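Local coordinates for Dye type peroxidase A (Streptomyces lividans 1326, PDB 6GZW), which probably uses a haem cofactor and hydrogen peroxide to oxidise dyes and related substrates, as a member of the dye-decolourising peroxidase family, at residues 85-90 against 357-361; 50-54 against 368-372. One frame throughout, in Å; residues are numbered along the deposited sequence.

Contact 1 (85-90 against 357-361); sequences TFGFGH and LFAVP
Phe88 and Ala359 form an antiparallel, hydrogen-bonded pair where strand 83-89 of the N-terminal half of the sequence meets strand 350-360 of the C-terminal half, in the buried middle of the sheet. Two backbone bonds make the pair: Phe88 N to Ala359 O at 3.0 Å, and Ala359 N to Phe88 O at 2.8 Å. The second is nearly straight (173° at the hydrogen). The segment axes are splayed at 123°, far from a flat antiparallel pairing. Toward Thr85 the strands add weak CA-H...O contacts: Gly87 CA lies 3.3 Å from Ala359 O, and Val360 CA directs its hydrogen at Phe86 O.

Gly87 sits where a beta-carbon would collide with Phe358 CB and Val360 CG2, so the strands close in on bare backbone. Val360 straddles this spot: CG1, anti to the backbone N (chi1 170°), meets Thr85 CG2 at 3.8 Å, the two side chains crossing at about a right angle, while CG2 meets Gly87 CA at the same separation. Beyond it Pro361 CD reaches the edge of the Phe88 ring, 3.9 Å from CE1 and near the ring plane.

Phe88 and Ala359 share one face of the sheet, where Phe92 meets the Phe88 ring edge-to-face. On the other face, Phe358 brings CD1 to 3.7 Å from Gly89 CA and stacks its ring on Trp127 of strand 126-132. At the far end one water bridges the two segments, accepting from His90 N and donating to Leu357 O.

The nearest haem lies about 12 Å from the Leu357 side chain. Centre-sheet pairing of this kind joins the two ferredoxin-like halves of the Dyp-type peroxidase fold, each contributing four antiparallel strands.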
loop_
_atom_site.group_PDB
_atom_site.type_symbol
_atom_site.label_atom_id
_atom_site.label_comp_id
_atom_site.label_asym_id
_atom_site.label_seq_id
_atom_site.Cartn_x
_atom_site.Cartn_y
_atom_site.Cartn_z
ATOM N N THR A 85 -16.915 -1.112 7.069
ATOM C CA THR A 85 -18.166 -0.404 6.804
ATOM C C THR A 85 -18.860 -0.994 5.591
ATOM O O THR A 85 -18.199 -1.321 4.597
ATOM C CB THR A 85 -17.841 1.056 6.430
ATOM O OG1 THR A 85 -16.866 1.569 7.335
ATOM C CG2 THR A 85 -19.077 1.888 6.426
ATOM N N PHE A 86 -20.188 -1.099 5.647
ATOM C CA PHE A 86 -20.973 -1.787 4.635
ATOM C C PHE A 86 -22.025 -0.891 3.989
ATOM O O PHE A 86 -22.753 -0.177 4.716
ATOM C CB PHE A 86 -21.701 -2.978 5.279
ATOM C CG PHE A 86 -20.785 -3.956 6.002
ATOM C CD1 PHE A 86 -20.057 -4.920 5.285
ATOM C CD2 PHE A 86 -20.599 -3.884 7.384
ATOM C CE1 PHE A 86 -19.217 -5.791 5.922
ATOM C CE2 PHE A 86 -19.735 -4.765 8.038
ATOM C CZ PHE A 86 -19.040 -5.724 7.296
ATOM N N GLY A 87 -22.193 -1.002 2.663
ATOM C CA GLY A 87 -23.259 -0.286 1.949
ATOM C C GLY A 87 -23.942 -1.113 0.876
ATOM O O GLY A 87 -23.441 -2.170 0.477
ATOM N N PHE A 88 -25.094 -0.613 0.422
ATOM C CA PHE A 88 -25.916 -1.224 -0.611
ATOM C C PHE A 88 -26.070 -0.271 -1.796
ATOM O O PHE A 88 -26.370 0.925 -1.597
ATOM C CB PHE A 88 -27.321 -1.559 -0.061
ATOM C CG PHE A 88 -27.303 -2.425 1.146
ATOM C CD1 PHE A 88 -27.075 -1.884 2.405
ATOM C CD2 PHE A 88 -27.450 -3.798 1.031
ATOM C CE1 PHE A 88 -27.013 -2.681 3.534
ATOM C CE2 PHE A 88 -27.392 -4.599 2.146
ATOM C CZ PHE A 88 -27.174 -4.054 3.399
ATOM N N GLY A 89 -25.908 -0.777 -3.012
ATOM C CA GLY A 89 -26.029 0.025 -4.224
ATOM C C GLY A 89 -27.459 -0.041 -4.746
ATOM O O GLY A 89 -28.245 -0.899 -4.313
ATOM N N HIS A 90 -27.750 0.847 -5.692
ATOM C CA HIS A 90 -29.034 0.885 -6.395
ATOM C C HIS A 90 -29.443 -0.488 -6.925
ATOM O O HIS A 90 -30.599 -0.915 -6.717
ATOM C CB HIS A 90 -28.960 1.919 -7.523
ATOM C CG HIS A 90 -30.240 2.128 -8.265
ATOM N ND1 HIS A 90 -30.637 1.316 -9.305
ATOM C CD2 HIS A 90 -31.168 3.110 -8.173
ATOM C CE1 HIS A 90 -31.781 1.767 -9.794
ATOM N NE2 HIS A 90 -32.121 2.859 -9.129
ATOM N N LEU A 357 -22.206 4.843 -5.647
ATOM C CA LEU A 357 -23.106 5.507 -4.720
ATOM C C LEU A 357 -23.769 4.430 -3.876
ATOM O O LEU A 357 -24.448 3.562 -4.438
ATOM C CB LEU A 357 -24.162 6.323 -5.477
ATOM C CG LEU A 357 -25.406 6.792 -4.736
ATOM C CD1 LEU A 357 -25.053 7.653 -3.547
ATOM C CD2 LEU A 357 -26.335 7.527 -5.693
ATOM N N PHE A 358 -23.512 4.421 -2.557
ATOM C CA PHE A 358 -24.037 3.357 -1.687
ATOM C C PHE A 358 -24.780 3.894 -0.465
ATOM O O PHE A 358 -24.420 4.951 0.078
ATOM C CB PHE A 358 -22.919 2.390 -1.283
ATOM C CG PHE A 358 -22.101 1.881 -2.449
ATOM C CD1 PHE A 358 -22.578 0.880 -3.289
ATOM C CD2 PHE A 358 -20.855 2.430 -2.721
ATOM C CE1 PHE A 358 -21.824 0.431 -4.356
ATOM C CE2 PHE A 358 -20.093 1.978 -3.795
ATOM C CZ PHE A 358 -20.567 0.974 -4.620
ATOM N N ALA A 359 -25.823 3.156 -0.065
ATOM C CA ALA A 359 -26.582 3.434 1.144
ATOM C C ALA A 359 -25.962 2.680 2.307
ATOM O O ALA A 359 -26.020 1.437 2.350
ATOM C CB ALA A 359 -28.030 3.004 0.970
ATOM N N VAL A 360 -25.418 3.405 3.266
ATOM C CA VAL A 360 -24.677 2.828 4.372
ATOM C C VAL A 360 -25.561 3.012 5.612
ATOM O O VAL A 360 -25.653 4.121 6.155
ATOM C CB VAL A 360 -23.310 3.527 4.496
ATOM C CG1 VAL A 360 -22.574 3.162 5.765
ATOM C CG2 VAL A 360 -22.438 3.205 3.274
ATOM N N PRO A 361 -26.255 1.943 6.044
ATOM C CA PRO A 361 -27.192 2.113 7.169
ATOM C C PRO A 361 -26.530 2.396 8.502
ATOM O O PRO A 361 -25.299 2.493 8.615
ATOM C CB PRO A 361 -27.920 0.774 7.193
ATOM C CG PRO A 361 -26.866 -0.184 6.729
ATOM C CD PRO A 361 -26.232 0.544 5.593
HETATM O O HOH W 1 -25.872 2.818 -6.546
#

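Contact 2 (50-54 against 368-372); sequences LRRWS and EYVGQ
Tyr369 lies against one side of helix 43-61, its ring between Arg51 and its own segment. The Arg51 CG methylene makes a CH-pi contact on one face, modelled too close for its exact distance to be trusted; Gln372 CB covers the opposite face, 3.7 Å above its centre. CG of Tyr369 stands between the backbone N and the carbonyl carbon (chi1 66°), which turns the ring onto the helix, with CD2 3.8 Å from Leu50 CB.

The buried side is compact. Ser54 OG accepts from Val370 N at 2.9 Å and donates to Leu50 O at 2.7 Å, while Ser54 N reaches that same oxygen from the opposite face of its plane. Beside this pair of serine bonds, Leu50 CD1 lies 3.5 Å from Val370 O, a buried carbonyl oxygen with no polar partner in the model.

The outer side is looser. Arg51 is exposed; its chain bends at chi3 and leaves NH1 3.5 Å from Tyr369 OH, near the hydroxyl but not hydrogen-bonded to it, the guanidinium plane 71° from the ring. A serine in place of Tyr369 would probably open a gap between Arg51 and Gln372 and set the arginine chain free to turn.

Within 368-372, a type II turn with Gly371 at its positive-phi position is braced by Tyr369 N bonding to Gln372 OE1. No salt bridge spans the contact, so the tail's hold on the helix probably depends on the fit of the ring and the serine's two bonds more than on charge.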
loop_
_atom_site.group_PDB
_atom_site.type_symbol
_atom_site.label_atom_id
_atom_site.label_comp_id
_atom_site.label_asym_id
_atom_site.label_seq_id
_atom_site.Cartn_x
_atom_site.Cartn_y
_atom_site.Cartn_z
ATOM N N LEU A 50 -24.689 -10.557 5.282
ATOM C CA LEU A 50 -24.472 -9.431 6.183
ATOM C C LEU A 50 -24.305 -9.902 7.637
ATOM O O LEU A 50 -23.543 -9.307 8.382
ATOM C CB LEU A 50 -25.578 -8.370 6.060
ATOM C CG LEU A 50 -25.377 -7.239 5.043
ATOM C CD1 LEU A 50 -24.265 -6.286 5.471
ATOM C CD2 LEU A 50 -25.127 -7.788 3.645
ATOM N N ARG A 51 -24.996 -10.972 8.044
ATOM C CA ARG A 51 -24.713 -11.593 9.353
ATOM C C ARG A 51 -23.262 -12.065 9.484
ATOM O O ARG A 51 -22.581 -11.758 10.478
ATOM C CB ARG A 51 -25.666 -12.777 9.670
ATOM C CG ARG A 51 -26.929 -12.363 10.390
ATOM C CD ARG A 51 -27.761 -13.531 10.960
ATOM N NE ARG A 51 -28.253 -14.511 9.961
ATOM C CZ ARG A 51 -29.201 -14.325 9.020
ATOM N NH1 ARG A 51 -29.825 -13.159 8.854
ATOM N NH2 ARG A 51 -29.529 -15.339 8.210
ATOM N N ARG A 52 -22.788 -12.821 8.489
ATOM C CA ARG A 52 -21.411 -13.306 8.472
ATOM C C ARG A 52 -20.462 -12.116 8.525
ATOM O O ARG A 52 -19.550 -12.066 9.349
ATOM C CB ARG A 52 -21.083 -14.126 7.210
ATOM C CG ARG A 52 -21.571 -15.545 7.229
ATOM C CD ARG A 52 -20.929 -16.413 6.157
ATOM N NE ARG A 52 -21.124 -16.011 4.751
ATOM C CZ ARG A 52 -22.244 -16.161 4.036
ATOM N NH1 ARG A 52 -23.380 -16.649 4.580
ATOM N NH2 ARG A 52 -22.238 -15.825 2.760
ATOM N N TRP A 53 -20.687 -11.178 7.620
ATOM C CA TRP A 53 -19.786 -10.044 7.489
ATOM C C TRP A 53 -19.736 -9.237 8.781
ATOM O O TRP A 53 -18.667 -8.818 9.197
ATOM C CB TRP A 53 -20.217 -9.113 6.347
ATOM C CG TRP A 53 -19.714 -9.472 5.004
ATOM C CD1 TRP A 53 -18.740 -10.389 4.682
ATOM C CD2 TRP A 53 -20.087 -8.849 3.783
ATOM N NE1 TRP A 53 -18.530 -10.393 3.323
ATOM C CE2 TRP A 53 -19.333 -9.460 2.745
ATOM C CE3 TRP A 53 -21.013 -7.863 3.445
ATOM C CZ2 TRP A 53 -19.465 -9.087 1.416
ATOM C CZ3 TRP A 53 -21.143 -7.506 2.124
ATOM C CH2 TRP A 53 -20.354 -8.089 1.133
ATOM N N SER A 54 -20.898 -9.028 9.401
ATOM C CA SER A 54 -20.956 -8.267 10.657
ATOM C C SER A 54 -20.225 -8.963 11.793
ATOM O O SER A 54 -19.535 -8.336 12.553
ATOM C CB SER A 54 -22.407 -7.979 11.054
ATOM O OG SER A 54 -23.107 -7.228 10.066
ATOM N N GLU A 368 -27.105 -7.525 16.967
ATOM C CA GLU A 368 -27.634 -7.285 15.627
ATOM C C GLU A 368 -26.529 -7.372 14.593
ATOM O O GLU A 368 -25.342 -7.346 14.924
ATOM C CB GLU A 368 -28.197 -5.871 15.474
ATOM C CG GLU A 368 -29.297 -5.448 16.412
ATOM C CD GLU A 368 -29.851 -4.088 16.019
ATOM O OE1 GLU A 368 -29.075 -3.231 15.493
ATOM O OE2 GLU A 368 -31.077 -3.892 16.195
ATOM N N TYR A 369 -26.976 -7.439 13.343
ATOM C CA TYR A 369 -26.106 -7.300 12.177
ATOM C C TYR A 369 -26.446 -6.031 11.381
ATOM O O TYR A 369 -27.570 -5.501 11.437
ATOM C CB TYR A 369 -26.150 -8.556 11.282
ATOM C CG TYR A 369 -27.446 -8.883 10.567
ATOM C CD1 TYR A 369 -28.423 -9.701 11.166
ATOM C CD2 TYR A 369 -27.683 -8.445 9.273
ATOM C CE1 TYR A 369 -29.603 -10.036 10.488
ATOM C CE2 TYR A 369 -28.855 -8.767 8.588
ATOM C CZ TYR A 369 -29.822 -9.570 9.188
ATOM O OH TYR A 369 -30.983 -9.873 8.491
ATOM N N VAL A 370 -25.463 -5.569 10.606
ATOM C CA VAL A 370 -25.616 -4.367 9.793
ATOM C C VAL A 370 -26.640 -4.626 8.683
ATOM O O VAL A 370 -26.559 -5.632 7.972
ATOM C CB VAL A 370 -24.253 -3.927 9.193
ATOM C CG1 VAL A 370 -24.448 -2.734 8.261
ATOM C CG2 VAL A 370 -23.276 -3.608 10.317
ATOM N N GLY A 371 -27.613 -3.723 8.543
ATOM C CA GLY A 371 -28.643 -3.852 7.521
ATOM C C GLY A 371 -29.811 -4.750 7.914
ATOM O O GLY A 371 -30.624 -5.109 7.070
ATOM N N GLN A 372 -29.907 -5.070 9.194
ATOM C CA GLN A 372 -30.922 -6.017 9.663
ATOM C C GLN A 372 -32.341 -5.521 9.455
ATOM O O GLN A 372 -33.205 -6.306 9.055
ATOM C CB GLN A 372 -30.706 -6.349 11.118
ATOM C CG GLN A 372 -31.713 -7.371 11.639
ATOM C CD GLN A 372 -31.236 -8.088 12.864
ATOM O OE1 GLN A 372 -30.129 -7.870 13.368
ATOM N NE2 GLN A 372 -32.100 -8.983 13.368
#

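The two contacts are neighbours, centres about 13 Å apart, on the same side of the chain's centre. Helix 43-61 leads into strand 83-89, and strand 350-360 into the 368-372 turn, so contact 1 is nested along the chain inside the loop closed by contact 2. They also touch: Phe86 CE1 meets Trp53 CB at 3.5 Å, Phe88 CZ packs on Leu50 CG, and Pro361 CG lies against Val370 CG1. Contact 1 joins the two halves within the sheet, whereas contact 2 brings the C-terminal tail across to the helix packed on the N-terminal half, which probably gives the two halves a further connection outside the sheet.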